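Uncharacterized protein AF_0060 (Archaeoglobus fulgidus DSM 4304, PDB 2P06) is of unknown function but belongs to the MazG-like, all-helical nucleotide pyrophosphohydrolase family and binds magnesium, consistent with hydrolysis of nucleoside triphosphates. Local coordinates at residues L62-L65 with F66-D70. Numbering follows the deposited sequence.
Sequences LSRL and FEEMD. With MG (magnesium ion), chain E.
Phe66 lies alongside Leu62 one turn back on helix 58-77, its CE1 3.9 Å from Leu62 CD2, while its backbone N gives an almost straight bond to Leu62 O. Leu72 of the second subunit packs on Phe66, and Arg73 of that subunit makes a cation-pi contact with its ring. Glu67, its chain running out straight past CG, brings OE1 2.8 Å from Arg64 NH2; the bond is bent and tilted out of the guanidinium plane, and the two flat groups are turned only 30° apart. Glu68 OE2 takes Arg64 NH1 at 2.7 Å, nearly in the guanidinium plane, and, weakly, NH2 as well, with the carboxylate turned 72° against that plane. Bends at chi2 (-86°) and chi3 curl Arg64 forward to both acids. The helix gives half of the acidic magnesium site expected of a MazG-type fold: Glu68 OE1 binds magnesium at 2.2 Å with Glu71, and Glu87 and Asp90 come from helix 81-103. With OE1 on the metal and OE2 held by Arg64 and Arg42, the carboxylate's rotation is probably fixed, and water 1 links Glu68 O to the metal. Met69, a selenomethionine, crosses Leu65 at an angle, CG 4.1 Å from Leu65 CD1.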
# COMPACT_ATOMS: atom_id res chain seq x y z
N LEU B 62 -13.70 -20.80 -8.93
CA LEU B 62 -15.07 -20.34 -8.73
C LEU B 62 -15.88 -21.17 -7.76
O LEU B 62 -16.48 -20.64 -6.80
CB LEU B 62 -15.82 -20.33 -10.05
CG LEU B 62 -15.96 -19.00 -10.77
CD1 LEU B 62 -16.43 -19.20 -12.22
CD2 LEU B 62 -16.91 -18.13 -9.98
N SER B 63 -15.98 -22.47 -8.03
CA SER B 63 -16.80 -23.32 -7.17
C SER B 63 -16.18 -23.37 -5.76
O SER B 63 -16.91 -23.40 -4.77
CB SER B 63 -17.00 -24.72 -7.77
OG SER B 63 -15.74 -25.25 -8.01
N ARG B 64 -14.85 -23.35 -5.66
CA ARG B 64 -14.23 -23.30 -4.33
C ARG B 64 -14.59 -21.97 -3.62
O ARG B 64 -14.93 -21.97 -2.43
CB ARG B 64 -12.72 -23.48 -4.40
CG ARG B 64 -12.21 -24.88 -4.78
CD ARG B 64 -12.07 -25.87 -3.63
NE ARG B 64 -11.41 -25.34 -2.43
CZ ARG B 64 -12.05 -24.87 -1.35
NH1 ARG B 64 -11.34 -24.41 -0.33
NH2 ARG B 64 -13.37 -24.82 -1.28
N LEU B 65 -14.54 -20.85 -4.33
CA LEU B 65 -14.91 -19.55 -3.73
C LEU B 65 -16.35 -19.53 -3.21
O LEU B 65 -16.63 -19.09 -2.08
CB LEU B 65 -14.74 -18.42 -4.74
CG LEU B 65 -15.22 -17.02 -4.35
CD1 LEU B 65 -14.57 -16.52 -3.05
CD2 LEU B 65 -14.95 -16.05 -5.49
N PHE B 66 -17.26 -20.00 -4.05
CA PHE B 66 -18.65 -20.18 -3.69
C PHE B 66 -18.81 -21.09 -2.47
O PHE B 66 -19.64 -20.83 -1.61
CB PHE B 66 -19.44 -20.72 -4.89
CG PHE B 66 -19.91 -19.66 -5.84
CD1 PHE B 66 -19.09 -18.65 -6.25
CD2 PHE B 66 -21.20 -19.67 -6.31
CE1 PHE B 66 -19.54 -17.63 -7.11
CE2 PHE B 66 -21.67 -18.65 -7.17
CZ PHE B 66 -20.82 -17.63 -7.56
N GLU B 67 -18.03 -22.17 -2.40
CA GLU B 67 -18.04 -23.04 -1.21
C GLU B 67 -17.65 -22.27 0.05
O GLU B 67 -18.27 -22.42 1.13
CB GLU B 67 -17.13 -24.27 -1.40
CG GLU B 67 -17.71 -25.33 -2.31
CD GLU B 67 -16.68 -26.36 -2.76
OE1 GLU B 67 -15.56 -26.37 -2.20
OE2 GLU B 67 -16.99 -27.16 -3.67
N GLU B 68 -16.63 -21.43 -0.08
CA GLU B 68 -16.15 -20.67 1.07
C GLU B 68 -17.15 -19.58 1.46
O GLU B 68 -17.34 -19.30 2.64
CB GLU B 68 -14.76 -20.09 0.78
CG GLU B 68 -13.68 -21.16 0.50
CD GLU B 68 -13.38 -22.05 1.70
OE1 GLU B 68 -13.54 -21.63 2.86
OE2 GLU B 68 -12.96 -23.18 1.48
N MSE B 69 -17.80 -18.98 0.47
CA MSE B 69 -18.81 -17.97 0.75
C MSE B 69 -20.02 -18.60 1.42
O MSE B 69 -20.62 -17.98 2.31
CB MSE B 69 -19.23 -17.26 -0.53
CG MSE B 69 -18.18 -16.32 -1.06
SE MSE B 69 -18.72 -15.42 -2.68
CE MSE B 69 -20.56 -15.10 -2.36
N ASP B 70 -20.35 -19.82 1.03
CA ASP B 70 -21.41 -20.58 1.71
C ASP B 70 -21.08 -20.86 3.20
O ASP B 70 -21.94 -20.71 4.07
CB ASP B 70 -21.71 -21.88 0.94
CG ASP B 70 -22.46 -21.63 -0.38
OD1 ASP B 70 -23.03 -20.52 -0.53
OD2 ASP B 70 -22.48 -22.54 -1.27
MG MG E . -14.12 -21.70 5.02
O HOH W 1 -15.08 -19.47 4.51
O HOH W 2 -13.02 -23.37 5.55